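Local coordinates for protein probable glutathione S-transferase 5 (Caenorhabditis elegans, PDB 1ZL9) that conjugates reduced glutathione to a wide range of hydrophobic electrophiles and may help detoxify reactive oxygen species during bacterial infection, at residues G15-Q20 with L155-L160; L56-K61 with A70-R75. All blocks are in the same frame, centred on the assembly; numbering follows the deposited sequence.

Contact 1. Residues G15-Q20 with L155-L160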
loop_
_atom_site.group_PDB
_atom_site.type_symbol
_atom_site.label_atom_id
_atom_site.label_comp_id
_atom_site.label_asym_id
_atom_site.label_seq_id
_atom_site.Cartn_x
_atom_site.Cartn_y
_atom_site.Cartn_z
ATOM N N GLY A 15 4.871 9.049 -10.002
ATOM C CA GLY A 15 4.899 10.418 -9.541
ATOM C C GLY A 15 3.704 11.269 -9.942
ATOM O O GLY A 15 3.400 12.287 -9.303
ATOM N N GLU A 16 3.045 10.866 -11.010
ATOM C CA GLU A 16 2.091 11.700 -11.672
ATOM C C GLU A 16 0.951 12.088 -10.774
ATOM O O GLU A 16 0.484 13.237 -10.789
ATOM C CB GLU A 16 1.588 11.044 -12.957
ATOM C CG GLU A 16 0.592 11.899 -13.730
ATOM C CD GLU A 16 1.222 13.157 -14.334
ATOM O OE1 GLU A 16 2.452 13.335 -14.213
ATOM O OE2 GLU A 16 0.488 13.923 -15.005
ATOM N N VAL A 17 0.469 11.178 -9.951
ATOM C CA VAL A 17 -0.686 11.541 -9.130
ATOM C C VAL A 17 -0.411 12.711 -8.152
ATOM O O VAL A 17 -1.284 13.587 -7.932
ATOM C CB VAL A 17 -1.324 10.336 -8.442
ATOM C CG1 VAL A 17 -0.450 9.732 -7.385
ATOM C CG2 VAL A 17 -2.685 10.717 -7.817
ATOM N N SER A 18 0.798 12.715 -7.597
ATOM C CA SER A 18 1.247 13.790 -6.728
ATOM C C SER A 18 1.315 15.084 -7.494
ATOM O O SER A 18 0.911 16.125 -7.006
ATOM C CB SER A 18 2.568 13.384 -6.059
ATOM O OG SER A 18 2.296 12.343 -5.149
ATOM N N ARG A 19 1.817 15.047 -8.726
ATOM C CA ARG A 19 1.857 16.250 -9.537
ATOM C C ARG A 19 0.433 16.786 -9.770
ATOM O O ARG A 19 0.203 17.990 -9.789
ATOM C CB ARG A 19 2.497 15.959 -10.898
ATOM C CG ARG A 19 3.901 15.376 -10.856
ATOM C CD ARG A 19 4.567 15.515 -12.208
ATOM N NE ARG A 19 5.891 14.940 -12.267
ATOM C CZ ARG A 19 6.181 13.747 -12.732
ATOM N NH1 ARG A 19 5.246 12.971 -13.240
ATOM N NH2 ARG A 19 7.440 13.346 -12.745
ATOM N N GLN A 20 -0.510 15.884 -9.938
ATOM C CA GLN A 20 -1.903 16.274 -10.212
ATOM C C GLN A 20 -2.607 16.808 -8.964
ATOM O O GLN A 20 -3.427 17.700 -9.046
ATOM C CB GLN A 20 -2.673 15.144 -10.856
ATOM C CG GLN A 20 -2.175 14.890 -12.317
ATOM C CD GLN A 20 -3.062 13.973 -13.139
ATOM O OE1 GLN A 20 -4.214 13.762 -12.801
ATOM N NE2 GLN A 20 -2.544 13.506 -14.275
ATOM N N LEU A 155 -14.199 14.786 -5.711
ATOM C CA LEU A 155 -12.905 14.307 -6.163
ATOM C C LEU A 155 -12.074 13.824 -5.016
ATOM O O LEU A 155 -11.962 14.488 -3.982
ATOM C CB LEU A 155 -12.189 15.463 -6.867
ATOM C CG LEU A 155 -10.815 15.124 -7.425
ATOM C CD1 LEU A 155 -11.012 14.273 -8.634
ATOM C CD2 LEU A 155 -10.097 16.403 -7.789
ATOM N N THR A 156 -11.450 12.655 -5.198
ATOM C CA THR A 156 -10.348 12.234 -4.347
ATOM C C THR A 156 -9.160 11.865 -5.243
ATOM O O THR A 156 -9.287 11.724 -6.469
ATOM C CB THR A 156 -10.692 11.051 -3.463
ATOM O OG1 THR A 156 -11.071 9.919 -4.242
ATOM C CG2 THR A 156 -11.835 11.349 -2.557
ATOM N N TRP A 157 -7.999 11.693 -4.627
ATOM C CA TRP A 157 -6.782 11.384 -5.411
ATOM C C TRP A 157 -6.859 10.052 -6.165
ATOM O O TRP A 157 -6.189 9.881 -7.186
ATOM C CB TRP A 157 -5.552 11.473 -4.516
ATOM C CG TRP A 157 -5.339 10.418 -3.501
ATOM C CD1 TRP A 157 -5.686 10.441 -2.215
ATOM C CD2 TRP A 157 -4.603 9.186 -3.694
ATOM N NE1 TRP A 157 -5.280 9.281 -1.582
ATOM C CE2 TRP A 157 -4.603 8.496 -2.473
ATOM C CE3 TRP A 157 -3.965 8.607 -4.787
ATOM C CZ2 TRP A 157 -3.899 7.299 -2.275
ATOM C CZ3 TRP A 157 -3.340 7.413 -4.621
ATOM C CH2 TRP A 157 -3.275 6.770 -3.357
ATOM N N ILE A 158 -7.682 9.110 -5.705
ATOM C CA ILE A 158 -7.778 7.854 -6.427
ATOM C C ILE A 158 -8.504 8.090 -7.742
ATOM O O ILE A 158 -8.206 7.413 -8.708
ATOM C CB ILE A 158 -8.360 6.694 -5.540
ATOM C CG1 ILE A 158 -8.152 5.324 -6.226
ATOM C CG2 ILE A 158 -9.869 6.900 -5.213
ATOM C CD1 ILE A 158 -6.723 4.882 -6.440
ATOM N N ASP A 159 -9.413 9.076 -7.803
ATOM C CA ASP A 159 -9.995 9.490 -9.093
ATOM C C ASP A 159 -8.886 9.945 -10.069
ATOM O O ASP A 159 -8.909 9.631 -11.248
ATOM C CB ASP A 159 -10.936 10.636 -8.917
ATOM C CG ASP A 159 -12.222 10.262 -8.220
ATOM O OD1 ASP A 159 -12.942 9.297 -8.647
ATOM O OD2 ASP A 159 -12.609 10.979 -7.278
ATOM N N LEU A 160 -7.956 10.755 -9.560
ATOM C CA LEU A 160 -6.878 11.258 -10.394
ATOM C C LEU A 160 -6.035 10.113 -10.926
ATOM O O LEU A 160 -5.689 10.111 -12.123
ATOM C CB LEU A 160 -5.964 12.261 -9.630
ATOM C CG LEU A 160 -6.689 13.545 -9.240
ATOM C CD1 LEU A 160 -5.881 14.366 -8.265
ATOM C CD2 LEU A 160 -7.027 14.472 -10.355
HETATM O O HOH W 1 -6.187 12.341 -13.882
#

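Contact 2. Residues L56-K61 with A70-R75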
loop_
_atom_site.group_PDB
_atom_site.type_symbol
_atom_site.label_atom_id
_atom_site.label_comp_id
_atom_site.label_asym_id
_atom_site.label_seq_id
_atom_site.Cartn_x
_atom_site.Cartn_y
_atom_site.Cartn_z
ATOM N N LEU A 56 9.413 12.677 -1.953
ATOM C CA LEU A 56 8.996 14.050 -1.823
ATOM C C LEU A 56 9.833 14.656 -0.709
ATOM O O LEU A 56 10.049 14.021 0.309
ATOM C CB LEU A 56 7.536 14.131 -1.426
ATOM C CG LEU A 56 6.983 15.489 -1.063
ATOM C CD1 LEU A 56 6.753 16.255 -2.352
ATOM C CD2 LEU A 56 5.697 15.425 -0.242
ATOM N N GLU A 57 10.303 15.859 -0.929
ATOM C CA GLU A 57 10.923 16.645 0.158
ATOM C C GLU A 57 10.008 17.776 0.636
ATOM O O GLU A 57 9.462 18.537 -0.184
ATOM C CB GLU A 57 12.239 17.195 -0.334
ATOM C CG GLU A 57 13.359 16.197 -0.345
ATOM C CD GLU A 57 14.561 16.731 -1.163
ATOM O OE1 GLU A 57 14.603 16.645 -2.417
ATOM O OE2 GLU A 57 15.462 17.283 -0.544
ATOM N N VAL A 58 9.834 17.890 1.955
ATOM C CA VAL A 58 8.927 18.871 2.545
ATOM C C VAL A 58 9.849 19.640 3.508
ATOM O O VAL A 58 10.361 19.062 4.479
ATOM C CB VAL A 58 7.752 18.192 3.255
ATOM C CG1 VAL A 58 6.798 19.221 3.893
ATOM C CG2 VAL A 58 6.954 17.317 2.233
ATOM N N ASP A 59 10.161 20.885 3.137
ATOM C CA ASP A 59 11.223 21.638 3.792
ATOM C C ASP A 59 12.451 20.783 4.017
ATOM O O ASP A 59 12.985 20.726 5.121
ATOM C CB ASP A 59 10.726 22.195 5.125
ATOM C CG ASP A 59 9.795 23.402 4.917
ATOM O OD1 ASP A 59 9.887 24.077 3.836
ATOM O OD2 ASP A 59 8.916 23.710 5.741
ATOM N N GLY A 60 12.906 20.123 2.968
ATOM C CA GLY A 60 14.091 19.283 3.058
ATOM C C GLY A 60 13.954 17.877 3.635
ATOM O O GLY A 60 14.894 17.086 3.448
ATOM N N LYS A 61 12.852 17.576 4.324
ATOM C CA LYS A 61 12.614 16.245 4.958
ATOM C C LYS A 61 12.022 15.260 3.915
ATOM O O LYS A 61 11.097 15.614 3.175
ATOM C CB LYS A 61 11.624 16.336 6.131
ATOM C CG LYS A 61 12.075 17.256 7.343
ATOM C CD LYS A 61 10.844 17.843 8.115
ATOM C CE LYS A 61 11.252 18.990 9.158
ATOM N NZ LYS A 61 11.104 20.453 8.642
ATOM N N ALA A 70 1.125 10.475 -2.019
ATOM C CA ALA A 70 -0.159 10.940 -2.535
ATOM C C ALA A 70 -1.131 11.125 -1.369
ATOM O O ALA A 70 -1.886 12.113 -1.289
ATOM C CB ALA A 70 -0.715 9.900 -3.522
ATOM N N ARG A 71 -1.085 10.193 -0.423
ATOM C CA ARG A 71 -1.998 10.259 0.742
ATOM C C ARG A 71 -1.657 11.464 1.639
ATOM O O ARG A 71 -2.540 12.186 2.098
ATOM C CB ARG A 71 -1.997 8.953 1.553
ATOM C CG ARG A 71 -2.953 8.979 2.785
ATOM C CD ARG A 71 -3.151 7.682 3.485
ATOM N NE ARG A 71 -3.918 6.852 2.586
ATOM C CZ ARG A 71 -3.434 5.952 1.748
ATOM N NH1 ARG A 71 -2.144 5.543 1.766
ATOM N NH2 ARG A 71 -4.265 5.393 0.896
ATOM N N PHE A 72 -0.378 11.711 1.844
ATOM C CA PHE A 72 0.049 12.813 2.677
ATOM C C PHE A 72 -0.404 14.122 2.043
ATOM O O PHE A 72 -1.062 14.969 2.694
ATOM C CB PHE A 72 1.569 12.807 2.805
ATOM C CG PHE A 72 2.118 14.090 3.385
ATOM C CD1 PHE A 72 2.000 14.343 4.728
ATOM C CD2 PHE A 72 2.781 15.026 2.595
ATOM C CE1 PHE A 72 2.517 15.530 5.284
ATOM C CE2 PHE A 72 3.230 16.222 3.144
ATOM C CZ PHE A 72 3.121 16.460 4.472
ATOM N N LEU A 73 -0.146 14.238 0.733
ATOM C CA LEU A 73 -0.520 15.463 0.043
ATOM C C LEU A 73 -2.049 15.594 -0.050
ATOM O O LEU A 73 -2.589 16.692 0.152
ATOM C CB LEU A 73 0.085 15.521 -1.336
ATOM C CG LEU A 73 1.622 15.612 -1.396
ATOM C CD1 LEU A 73 1.981 15.473 -2.822
ATOM C CD2 LEU A 73 2.146 16.862 -0.863
ATOM N N ALA A 74 -2.739 14.522 -0.365
ATOM C CA ALA A 74 -4.193 14.569 -0.474
ATOM C C ALA A 74 -4.825 15.009 0.861
ATOM O O ALA A 74 -5.800 15.799 0.850
ATOM C CB ALA A 74 -4.798 13.240 -0.947
ATOM N N ARG A 75 -4.309 14.518 1.983
ATOM C CA ARG A 75 -4.861 14.926 3.266
ATOM C C ARG A 75 -4.636 16.413 3.554
ATOM O O ARG A 75 -5.521 17.043 4.108
ATOM C CB ARG A 75 -4.313 14.113 4.393
ATOM C CG ARG A 75 -4.888 12.701 4.397
ATOM C CD ARG A 75 -4.250 11.768 5.452
ATOM N NE ARG A 75 -4.391 12.277 6.796
ATOM C CZ ARG A 75 -3.965 11.668 7.902
ATOM N NH1 ARG A 75 -3.328 10.484 7.838
ATOM N NH2 ARG A 75 -4.203 12.254 9.086
#

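Contact 1. Residues G15-Q20 with L155-L160
V17 meets W157 at the edge of the indole. Its CG2 methyl lies near the ring plane, 3.9 Å from CE3 of W157, and the side chains run at a slant. A chi1 of 68° sets CG2 anti to the backbone N, and it is this methyl that faces W157. The same methyl is 3.7 Å from the carbonyl O of W157 and 4.1 Å from CB of L160, so one apolar group spans the first turn of helix 157-171.

A turn further on, Q20 and L160 pass alongside in opposite directions. CD2 of L160 comes to 3.8 Å from OE1 of Q20, while CD1 lies near Q20 CB, the aliphatic root of that chain. This joins the first helix of the thioredoxin-like domain to an element of the all-helical C-terminal domain, the interdomain packing of the glutathione transferase fold. T156 is the N-cap of helix 157-171, and D159 OD2 accepts a hydrogen bond from its backbone N, one half of a capping box; the sequence fits the S/T-X-X-D box known at this helix in glutathione transferases.

The amide of Q20 is steadied from its own helix: NE2 donates to OE2 of E16 over 3.1 Å in a nearly straight bond (174°), with the oxygen in the amide plane. OE1 of E16 forms a salt bridge with R19, and OE2 a salt bridge with R202 and a hydrogen bond with W198. A water lies 2.7 Å from Q20 OE1 and 2.9 Å from L160 O, placed to bridge the helices. At the far end of the indole, NE1 of W157 bonds to N80.

Contact 2. Residues L56-K61 with A70-R75
L56 and F72 both place CG anti to the backbone N (chi1 172° and 167°), and these torsions carry the leucine branch out from strand 55-58 and the phenyl ring out from helix 66-76 until they meet. L73 is rotated differently: its CG lies anti to the carbonyl carbon (chi1 -65°), which brings the end of the side chain nearer the strand than its first bond would suggest.

CD2 of L56 is the shared point. It lies 3.9 Å from CD2 of L73, methyl to methyl, and 4.1 Å from CD2 of F72, where leucine and phenylalanine cross at about a right angle. Two residues along, CG2 of V58 reaches 4.0 Å from CE2 of F72. The two methyls thus meet the neighbouring ring atoms CD2 and CE2, each approaching obliquely.

The segments belong to the beta-beta-alpha half of the thioredoxin-like domain, in which a hairpin is followed by a helix that packs on the sheet. The hairpin is closed by a type I' turn from V58 to K61; V58 N to K61 O and K61 N to V58 O are each 2.9 Å. D59 and G60 both have positive phi, as a type I' turn requires, and the second of them is a glycine. The short strand and helix axes stay 11.2 Å apart at their closest, a gap spanned by the side chains. L73 also touches Y4 of the central sheet, and W85 of the second subunit meets the F72 ring edge-to-face and packs on V58.

With methyls and a ring alone in contact, what joins these two segments is van der Waals packing and the burial of apolar surface, neither of which demands a particular bond angle.

How the contacts relate
Helix 66-76 links the two contacts: A70, R71 and A74 of contact 2 lie against the W157 indole of contact 1, and A70 also touches V17. Both are buried, but the centre of contact 1 is about 6 Å from that of the chain, the centre of contact 2 about 15 Å. Contact 1 joins the two domains and is mainly apolar across its segments, with a water between them and a carboxylate-amide bond within 15-20. Contact 2 stays within the thioredoxin-like domain, is wholly apolar across its segments, and reaches the subunit interface, where R71 and R75 bond to N91 and E87 of the second subunit. Along the chain, both segments of contact 2 fall between those of contact 1.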